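PDB 1QNR: endo-1,4-b-d-mannanase from Trichoderma reesei, which hydrolyses internal beta-1,4-mannosidic linkages in mannans, as a glycoside hydrolase family 5 endo-mannanase. Local coordinates for residues F12-K17 against N103-I108; D60-P65 against V124-G129; Q97-H102 against S158-A163; N113-D116 against I120-Y123. All blocks are in the same frame, centred on the assembly; numbering follows the deposited sequence.

Interaction 1. Residues F12-K17 against N103-I108; sequences FNIDGK and NLKLII
Lys105 and Asp15 approach from opposite directions and pair, NZ of Lys105 lying 2.9 Å from OD1 of Asp15 in a salt bridge that is also a hydrogen bond. NZ arrives on the syn side of that oxygen, 24° out of the carboxylate plane. A bend at chi2 (-60°) lays the lysine chain alongside Ile14, the two running in opposite directions, with Ile14 CG2 3.9 Å from Lys105 CE. The long aliphatic part of a lysine suits this place: it packs against the branched Ile14 and still delivers a charge in buried surroundings, where Thr159 O takes a second hydrogen bond from NZ. Asp15 occupies the first corner of a type I' turn that reverses strand 11-14 into strand 17-18, and its left-handed backbone is one that aspartate tolerates well; Gly16 follows at the second. This N-terminal hairpin lies against the end of the family's (beta/alpha)8 barrel where strand 105-109 begins. Were Asp15 an alanine, the Lys105 ammonium would probably lose its counter-charge and Ser3 N its acceptor in OD1. The other carboxylate oxygen, OD2, accepts at 2.6 Å from a water that also donates to OD1 of Asn103, in the Schellman motif ending helix 90-102.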
# COMPACT_ATOMS: atom_id res chain seq x y z
N PHE A 12 15.20 1.79 -6.87
CA PHE A 12 14.64 3.11 -6.64
C PHE A 12 15.70 4.18 -6.30
O PHE A 12 16.71 3.85 -5.66
CB PHE A 12 13.58 3.09 -5.49
CG PHE A 12 12.35 2.25 -5.87
CD1 PHE A 12 11.35 2.79 -6.68
CD2 PHE A 12 12.24 0.96 -5.44
CE1 PHE A 12 10.23 2.02 -7.02
CE2 PHE A 12 11.14 0.19 -5.79
CZ PHE A 12 10.12 0.68 -6.61
N ASN A 13 15.44 5.41 -6.75
CA ASN A 13 16.29 6.56 -6.40
C ASN A 13 15.47 7.46 -5.46
O ASN A 13 14.48 8.06 -5.87
CB ASN A 13 16.63 7.32 -7.72
CG ASN A 13 17.52 8.50 -7.51
OD1 ASN A 13 17.55 9.10 -6.44
ND2 ASN A 13 18.29 8.95 -8.56
N ILE A 14 15.89 7.47 -4.16
CA ILE A 14 15.15 8.22 -3.14
C ILE A 14 16.09 9.33 -2.65
O ILE A 14 17.19 9.00 -2.13
CB ILE A 14 14.78 7.28 -1.95
CG1 ILE A 14 13.94 6.05 -2.45
CG2 ILE A 14 14.08 8.04 -0.82
CD1 ILE A 14 13.75 5.02 -1.33
N ASP A 15 15.70 10.59 -2.88
CA ASP A 15 16.53 11.75 -2.48
C ASP A 15 17.98 11.59 -2.95
O ASP A 15 18.94 11.97 -2.25
CB ASP A 15 16.45 11.94 -0.97
CG ASP A 15 15.04 12.38 -0.52
OD1 ASP A 15 14.30 12.91 -1.37
OD2 ASP A 15 14.73 12.19 0.66
N GLY A 16 18.10 11.11 -4.21
CA GLY A 16 19.44 11.06 -4.84
C GLY A 16 20.21 9.82 -4.58
O GLY A 16 21.32 9.57 -5.11
N LYS A 17 19.78 8.93 -3.68
CA LYS A 17 20.42 7.71 -3.33
C LYS A 17 19.76 6.50 -3.99
O LYS A 17 18.56 6.28 -3.73
CB LYS A 17 20.42 7.53 -1.77
CG LYS A 17 21.27 8.73 -1.23
CD LYS A 17 22.74 8.33 -1.37
CE LYS A 17 23.76 9.46 -1.34
NZ LYS A 17 25.12 8.81 -1.50
N ASN A 103 11.66 13.62 6.22
CA ASN A 103 12.34 13.04 5.06
C ASN A 103 11.87 11.60 4.80
O ASN A 103 12.71 10.71 4.54
CB ASN A 103 13.89 13.15 5.26
CG ASN A 103 14.37 14.60 5.50
OD1 ASN A 103 14.10 15.42 4.63
ND2 ASN A 103 14.99 14.84 6.65
N LEU A 104 10.58 11.43 4.92
CA LEU A 104 9.98 10.10 4.61
C LEU A 104 9.15 10.19 3.31
O LEU A 104 8.69 11.29 2.97
CB LEU A 104 9.01 9.68 5.76
CG LEU A 104 9.71 9.30 7.08
CD1 LEU A 104 8.67 9.15 8.21
CD2 LEU A 104 10.60 8.06 6.97
N LYS A 105 8.98 9.05 2.63
CA LYS A 105 8.14 9.03 1.41
C LYS A 105 6.89 8.16 1.68
O LYS A 105 6.99 7.22 2.50
CB LYS A 105 8.90 8.37 0.23
CG LYS A 105 10.30 9.07 -0.00
CD LYS A 105 10.18 10.55 -0.34
CE LYS A 105 11.58 11.09 -0.70
NZ LYS A 105 11.52 12.61 -0.79
N LEU A 106 5.78 8.45 1.02
CA LEU A 106 4.53 7.73 1.29
C LEU A 106 3.92 6.98 0.08
O LEU A 106 3.89 7.50 -1.05
CB LEU A 106 3.46 8.78 1.68
CG LEU A 106 3.82 9.68 2.91
CD1 LEU A 106 2.76 10.77 3.05
CD2 LEU A 106 3.89 8.76 4.15
N ILE A 107 3.45 5.73 0.34
CA ILE A 107 2.65 5.01 -0.68
C ILE A 107 1.19 5.21 -0.26
O ILE A 107 0.85 4.89 0.90
CB ILE A 107 3.04 3.54 -0.79
CG1 ILE A 107 4.48 3.45 -1.34
CG2 ILE A 107 2.03 2.77 -1.71
CD1 ILE A 107 5.07 2.01 -1.43
N ILE A 108 0.31 5.67 -1.18
CA ILE A 108 -1.07 6.00 -0.81
C ILE A 108 -2.11 5.38 -1.76
O ILE A 108 -2.26 5.81 -2.93
CB ILE A 108 -1.27 7.56 -0.81
CG1 ILE A 108 -0.26 8.25 0.12
CG2 ILE A 108 -2.72 7.90 -0.38
CD1 ILE A 108 -0.39 9.78 0.21
O HOH W 1 13.28 13.84 2.00

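Interaction 2. Residues D60-P65 against V124-G129; sequences DVNTQP and VNAFGG
Asn62 sends its side chain from the loop after strand 60-61 to the last turns of helix 119-127, where it meets Asn125 and Ala126. Its CB points toward the helix, and with CG opposite the carbonyl carbon (chi1 -67°) the amide is carried up to the helix surface. CG then lies 3.9 Å from CB of Asn125. At the tip, OD1 accepts a hydrogen bond of 2.9 Å from ND2 of Asn125, nearly straight at 172°; the donor stands above the carbonyl plane of Asn62, while the acceptor lies in the amide plane of Asn125. The side chains cross at about a right angle, with the amide planes 59° apart. ND2 of Asn62 passes 4.3 Å from CB of Ala126, a loose contact, and donates to the backbone oxygens of Ala122 and Leu75. The contact ties the small mixed sheet containing strand 60-61 to the C-terminal end of the helix, on the outer surface of the TIM-barrel domain. Asparagine suits this junction because one uncharged group both accepts and donates. Because an N-H meets its oxygen and two carbonyls meet its nitrogen, flipping the Asn62 amide would probably be unfavourable, which is likely to fix its rotation.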
# COMPACT_ATOMS: atom_id res chain seq x y z
N ASP A 60 -14.17 5.76 3.54
CA ASP A 60 -15.47 5.85 2.87
C ASP A 60 -16.62 5.44 3.78
O ASP A 60 -16.51 4.41 4.49
CB ASP A 60 -15.47 4.89 1.64
CG ASP A 60 -14.48 5.35 0.58
OD1 ASP A 60 -14.60 6.59 0.20
OD2 ASP A 60 -13.62 4.56 0.06
N VAL A 61 -17.68 6.22 3.74
CA VAL A 61 -18.89 5.98 4.57
C VAL A 61 -20.14 6.15 3.69
O VAL A 61 -20.10 6.78 2.64
CB VAL A 61 -18.97 6.96 5.77
CG1 VAL A 61 -17.77 6.84 6.71
CG2 VAL A 61 -19.17 8.41 5.30
N ASN A 62 -21.23 5.54 4.17
CA ASN A 62 -22.55 5.75 3.50
C ASN A 62 -23.43 6.68 4.34
O ASN A 62 -24.32 7.34 3.78
CB ASN A 62 -23.27 4.42 3.27
CG ASN A 62 -22.54 3.57 2.25
OD1 ASN A 62 -22.11 2.44 2.57
ND2 ASN A 62 -22.34 4.03 1.01
N THR A 63 -23.12 6.83 5.64
CA THR A 63 -23.87 7.79 6.47
C THR A 63 -22.75 8.61 7.15
O THR A 63 -21.80 7.97 7.58
CB THR A 63 -24.76 7.11 7.50
OG1 THR A 63 -23.97 6.62 8.62
CG2 THR A 63 -25.45 5.79 7.14
N GLN A 64 -22.93 9.88 7.32
CA GLN A 64 -21.87 10.65 8.01
C GLN A 64 -21.81 10.20 9.47
O GLN A 64 -22.87 10.00 10.07
CB GLN A 64 -22.19 12.12 8.09
CG GLN A 64 -21.83 12.92 6.86
CD GLN A 64 -21.75 14.38 7.27
OE1 GLN A 64 -21.21 14.74 8.33
NE2 GLN A 64 -22.27 15.17 6.36
N PRO A 65 -20.62 10.09 9.99
CA PRO A 65 -20.40 9.58 11.34
C PRO A 65 -20.77 10.58 12.44
O PRO A 65 -21.07 11.70 12.13
CB PRO A 65 -18.92 9.25 11.41
CG PRO A 65 -18.33 10.22 10.44
CD PRO A 65 -19.31 10.25 9.29
N VAL A 124 -20.80 -0.26 -3.59
CA VAL A 124 -21.94 -1.12 -3.96
C VAL A 124 -23.20 -0.66 -3.22
O VAL A 124 -24.30 -0.60 -3.84
CB VAL A 124 -21.60 -2.59 -3.58
CG1 VAL A 124 -22.83 -3.50 -3.65
CG2 VAL A 124 -20.47 -3.07 -4.50
N ASN A 125 -23.12 -0.28 -1.98
CA ASN A 125 -24.33 0.20 -1.25
C ASN A 125 -24.93 1.45 -1.93
O ASN A 125 -26.18 1.59 -1.93
CB ASN A 125 -23.95 0.59 0.21
CG ASN A 125 -23.70 -0.59 1.12
OD1 ASN A 125 -24.12 -1.73 0.82
ND2 ASN A 125 -23.00 -0.35 2.23
N ALA A 126 -24.10 2.35 -2.47
CA ALA A 126 -24.60 3.57 -3.07
C ALA A 126 -25.01 3.39 -4.53
O ALA A 126 -25.98 4.04 -4.96
CB ALA A 126 -23.52 4.67 -3.07
N PHE A 127 -24.27 2.61 -5.33
CA PHE A 127 -24.42 2.56 -6.79
C PHE A 127 -24.85 1.22 -7.29
O PHE A 127 -24.91 1.07 -8.55
CB PHE A 127 -23.05 3.00 -7.40
CG PHE A 127 -22.57 4.36 -6.90
CD1 PHE A 127 -23.33 5.50 -7.00
CD2 PHE A 127 -21.32 4.43 -6.26
CE1 PHE A 127 -22.89 6.73 -6.54
CE2 PHE A 127 -20.89 5.64 -5.75
CZ PHE A 127 -21.67 6.78 -5.88
N GLY A 128 -25.18 0.26 -6.43
CA GLY A 128 -25.68 -1.02 -6.93
C GLY A 128 -24.70 -2.00 -7.49
O GLY A 128 -23.47 -1.85 -7.27
N GLY A 129 -25.23 -3.04 -8.16
CA GLY A 129 -24.29 -4.11 -8.62
C GLY A 129 -23.74 -4.92 -7.42
O GLY A 129 -24.32 -5.10 -6.34

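Interaction 3. Residues Q97-H102 against S158-A163; sequences QSAEQH and STAIFA
The polar part of the contact is a hydrogen bond from Ser158 OG to OE2 of Glu100, 2.8 Å long, which uses the anti lone pair of the carboxylate oxygen. The same hydroxyl oxygen accepts from the backbone N of Ala160 at 3.1 Å and 165°, forming an ST turn at the start of the type I turn that leads into strand 161-165. With OG opposite the backbone N (chi1 173°), the hydroxyl can face both the helix and the turn; serine offers donor and acceptor in one small group. Without the hydroxyl, as with a valine here, Glu100 OE2 is likely to lose this donor and the Ala160 N-H its side-chain acceptor. Van der Waals contact supplies the rest. CB of Ala160 sits 3.7 Å from CG of Glu100 and 4.0 Å from CB of Ala99. Alanine suits these places because the backbones come close, with CA of Glu100 and CA of Ala160 only 5.5 Å apart; the exposed glutamate keeps its charged end at the surface. Helix 90-102 precedes strand 105-109, and here its last turns also pack against the entry to the next strand, 161-165: the layering of helices outside a parallel barrel that defines the (beta/alpha)8 fold.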
# COMPACT_ATOMS: atom_id res chain seq x y z
N GLN A 97 2.60 16.66 5.42
CA GLN A 97 3.45 17.72 6.01
C GLN A 97 4.55 17.09 6.87
O GLN A 97 5.73 17.46 6.78
CB GLN A 97 2.57 18.73 6.81
CG GLN A 97 3.45 19.80 7.48
CD GLN A 97 2.80 20.73 8.45
OE1 GLN A 97 3.51 21.37 9.34
NE2 GLN A 97 1.52 20.96 8.41
N SER A 98 4.18 16.12 7.73
CA SER A 98 5.15 15.45 8.64
C SER A 98 6.13 14.60 7.87
O SER A 98 7.35 14.48 8.19
CB SER A 98 4.33 14.64 9.69
OG SER A 98 5.26 14.08 10.64
N ALA A 99 5.67 13.92 6.78
CA ALA A 99 6.62 13.13 5.94
C ALA A 99 7.64 14.08 5.31
O ALA A 99 8.86 13.77 5.27
CB ALA A 99 5.83 12.37 4.85
N GLU A 100 7.20 15.25 4.81
CA GLU A 100 8.17 16.22 4.26
C GLU A 100 9.19 16.64 5.34
O GLU A 100 10.42 16.71 5.03
CB GLU A 100 7.42 17.47 3.77
CG GLU A 100 6.52 17.22 2.53
CD GLU A 100 5.73 18.44 2.11
OE1 GLU A 100 5.55 19.40 2.88
OE2 GLU A 100 5.22 18.39 0.97
N GLN A 101 8.76 16.88 6.56
CA GLN A 101 9.68 17.33 7.62
C GLN A 101 10.64 16.26 8.06
O GLN A 101 11.80 16.56 8.44
CB GLN A 101 8.83 17.78 8.83
CG GLN A 101 9.56 18.14 10.13
CD GLN A 101 8.54 18.40 11.26
OE1 GLN A 101 7.51 19.08 10.98
NE2 GLN A 101 8.91 17.76 12.34
N HIS A 102 10.21 14.98 8.09
CA HIS A 102 11.00 13.86 8.57
C HIS A 102 11.74 13.15 7.44
O HIS A 102 12.36 12.09 7.69
CB HIS A 102 10.16 12.87 9.42
CG HIS A 102 9.68 13.38 10.75
ND1 HIS A 102 8.45 13.96 10.93
CD2 HIS A 102 10.32 13.43 12.00
CE1 HIS A 102 8.31 14.35 12.22
NE2 HIS A 102 9.41 14.03 12.81
N SER A 158 4.27 17.63 -4.38
CA SER A 158 5.03 17.34 -3.16
C SER A 158 6.10 16.27 -3.42
O SER A 158 5.78 15.20 -4.02
CB SER A 158 4.07 16.82 -2.02
OG SER A 158 4.93 16.38 -0.89
N THR A 159 7.33 16.40 -2.92
CA THR A 159 8.35 15.37 -3.07
C THR A 159 8.20 14.24 -2.01
O THR A 159 8.92 13.26 -2.13
CB THR A 159 9.77 15.95 -3.01
OG1 THR A 159 9.91 16.67 -1.80
CG2 THR A 159 10.03 16.91 -4.19
N ALA A 160 7.20 14.32 -1.14
CA ALA A 160 7.02 13.22 -0.16
C ALA A 160 6.21 12.07 -0.68
O ALA A 160 6.08 11.10 0.08
CB ALA A 160 6.38 13.82 1.12
N ILE A 161 5.62 12.08 -1.86
CA ILE A 161 4.89 10.91 -2.38
C ILE A 161 5.80 9.93 -3.07
O ILE A 161 6.51 10.28 -4.05
CB ILE A 161 3.77 11.37 -3.32
CG1 ILE A 161 2.89 12.47 -2.69
CG2 ILE A 161 2.92 10.16 -3.80
CD1 ILE A 161 2.18 12.05 -1.39
N PHE A 162 5.89 8.71 -2.53
CA PHE A 162 6.66 7.61 -3.17
C PHE A 162 5.93 7.13 -4.44
O PHE A 162 6.48 7.07 -5.55
CB PHE A 162 6.87 6.40 -2.24
CG PHE A 162 7.83 5.34 -2.74
CD1 PHE A 162 7.36 4.34 -3.61
CD2 PHE A 162 9.17 5.30 -2.38
CE1 PHE A 162 8.18 3.29 -4.06
CE2 PHE A 162 10.01 4.28 -2.78
CZ PHE A 162 9.53 3.30 -3.68
N ALA A 163 4.65 6.79 -4.27
CA ALA A 163 3.79 6.36 -5.40
C ALA A 163 2.29 6.50 -5.04
O ALA A 163 1.90 6.26 -3.87
CB ALA A 163 4.06 4.88 -5.74

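Interaction 4. Residues N113-D116 against I120-Y123; sequences NWSD and INAY. With BMA (beta-D-mannopyranose), chain B.
Asn113 and Ile120 make the close-packed half of this contact: the methyl CD1 of the isoleucine lies 3.7 Å from OD1 of the asparagine. That oxygen finds its polar partner in the backbone N of Arg171. With CG anti to the backbone N (chi1 -175°), Asn113 folds its ND2 over the centre of the Trp114 indole, 3.4 Å above the plane. A mannose lies over the opposite face, its C3 3.6 Å from Trp114 CE2 and displaced toward the rim, consistent with the aromatic sugar platforms of glycoside hydrolases. Trp114 NE1 donates to Glu169, which also hydrogen-bonds the sugar; this probably helps fix the indole's orientation. The other half is solvent-exposed and bridged by water. Ser115 is modelled in two conformers; in the one described its OG comes near CB of Asn121 and hydrogen-bonds a water, details that remain doubtful for that reason. The water also donates to Asn113 O at 2.8 Å and accepts from Asn121 N at 3.0 Å, and thus satisfies an N-H of the first helical turn. The loop runs from strand 105-109 into helix 119-127; beyond it Trp134 packs on Ile120, and Asp60 of strand 60-61 touches Ala122 and Tyr123.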
# COMPACT_ATOMS: atom_id res chain seq x y z
N ASN A 113 -10.10 -3.01 -1.31
CA ASN A 113 -10.91 -4.12 -1.83
C ASN A 113 -11.88 -4.58 -0.73
O ASN A 113 -13.05 -4.93 -1.00
CB ASN A 113 -9.99 -5.29 -2.21
CG ASN A 113 -10.76 -6.43 -2.87
OD1 ASN A 113 -11.18 -6.26 -4.03
ND2 ASN A 113 -10.92 -7.59 -2.23
N TRP A 114 -11.41 -4.56 0.51
CA TRP A 114 -12.18 -5.06 1.66
C TRP A 114 -13.02 -4.01 2.33
O TRP A 114 -12.86 -2.80 2.04
CB TRP A 114 -11.17 -5.69 2.69
CG TRP A 114 -10.24 -6.66 2.03
CD1 TRP A 114 -8.88 -6.47 1.78
CD2 TRP A 114 -10.55 -7.94 1.46
NE1 TRP A 114 -8.35 -7.54 1.10
CE2 TRP A 114 -9.35 -8.46 0.89
CE3 TRP A 114 -11.74 -8.67 1.27
CZ2 TRP A 114 -9.30 -9.71 0.25
CZ3 TRP A 114 -11.69 -9.92 0.66
CH2 TRP A 114 -10.47 -10.41 0.13
N SER A 115 -13.95 -4.41 3.23
CA SER A 115 -14.94 -3.47 3.77
C SER A 115 -14.48 -2.60 4.92
O SER A 115 -15.18 -1.71 5.38
CB SER A 115 -16.26 -4.26 4.11
OG SER A 115 -16.71 -4.77 2.87
N ASP A 116 -13.19 -2.77 5.34
CA ASP A 116 -12.65 -1.92 6.37
C ASP A 116 -12.54 -0.48 5.87
O ASP A 116 -11.87 -0.28 4.81
CB ASP A 116 -11.28 -2.44 6.88
CG ASP A 116 -11.38 -3.97 7.20
OD1 ASP A 116 -12.07 -4.36 8.16
OD2 ASP A 116 -10.80 -4.79 6.48
N ILE A 120 -14.87 -1.17 -1.54
CA ILE A 120 -15.72 -1.46 -2.70
C ILE A 120 -17.17 -1.61 -2.16
O ILE A 120 -18.12 -1.16 -2.84
CB ILE A 120 -15.25 -2.72 -3.47
CG1 ILE A 120 -14.01 -2.28 -4.31
CG2 ILE A 120 -16.39 -3.29 -4.36
CD1 ILE A 120 -13.32 -3.39 -5.12
N ASN A 121 -17.38 -2.28 -1.01
CA ASN A 121 -18.75 -2.48 -0.48
C ASN A 121 -19.46 -1.17 -0.24
O ASN A 121 -20.71 -1.09 -0.50
CB ASN A 121 -18.69 -3.32 0.83
CG ASN A 121 -20.09 -3.59 1.40
OD1 ASN A 121 -20.46 -3.12 2.49
ND2 ASN A 121 -20.75 -4.42 0.66
N ALA A 122 -18.81 -0.08 0.19
CA ALA A 122 -19.50 1.21 0.38
C ALA A 122 -19.94 1.74 -0.99
O ALA A 122 -21.03 2.39 -1.10
CB ALA A 122 -18.56 2.19 1.09
N TYR A 123 -19.17 1.57 -2.09
CA TYR A 123 -19.64 1.93 -3.44
C TYR A 123 -20.81 1.06 -3.85
O TYR A 123 -21.78 1.62 -4.45
CB TYR A 123 -18.45 1.82 -4.40
CG TYR A 123 -17.38 2.86 -4.35
CD1 TYR A 123 -16.33 2.77 -3.43
CD2 TYR A 123 -17.37 3.98 -5.24
CE1 TYR A 123 -15.32 3.72 -3.37
CE2 TYR A 123 -16.37 4.95 -5.20
CZ TYR A 123 -15.34 4.78 -4.28
OH TYR A 123 -14.34 5.75 -4.26
C1 BMA B . -8.39 -11.86 3.11
C2 BMA B . -8.99 -10.92 4.19
C3 BMA B . -8.31 -9.55 4.13
C4 BMA B . -6.79 -9.70 4.12
C5 BMA B . -6.29 -10.69 3.06
C6 BMA B . -4.79 -11.09 3.30
O2 BMA B . -8.79 -11.47 5.50
O3 BMA B . -8.71 -8.69 5.16
O4 BMA B . -6.24 -8.39 3.91
O5 BMA B . -6.94 -12.00 3.31
O6 BMA B . -4.54 -11.86 2.12
O HOH W 2 -15.48 -4.17 0.27

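Overall arrangement
Interactions 1 and 3 lie together, their centres about 8 Å apart, and hold neighbouring barrel strands: backbone hydrogen bonds join Leu106 to Ala160 and Phe162. Interaction 1 is buried and rests on a charge pair, whereas interaction 3 is partly buried and mixes methyl packing with a hydroxyl-carboxylate bond. Interactions 2 and 4 are surface contacts that share helix 119-127, linked where Asn62 of the former reaches Ala122 of the latter; the one relies on neutral amides, the other on a bridging water and Asn113-Ile120 packing, with the sugar-facing Trp114 beside it. Interactions 1 and 2 lie on opposite sides of the chain's centre, their centres about 34 Å apart, with strand 105-109 leading on to helix 119-127.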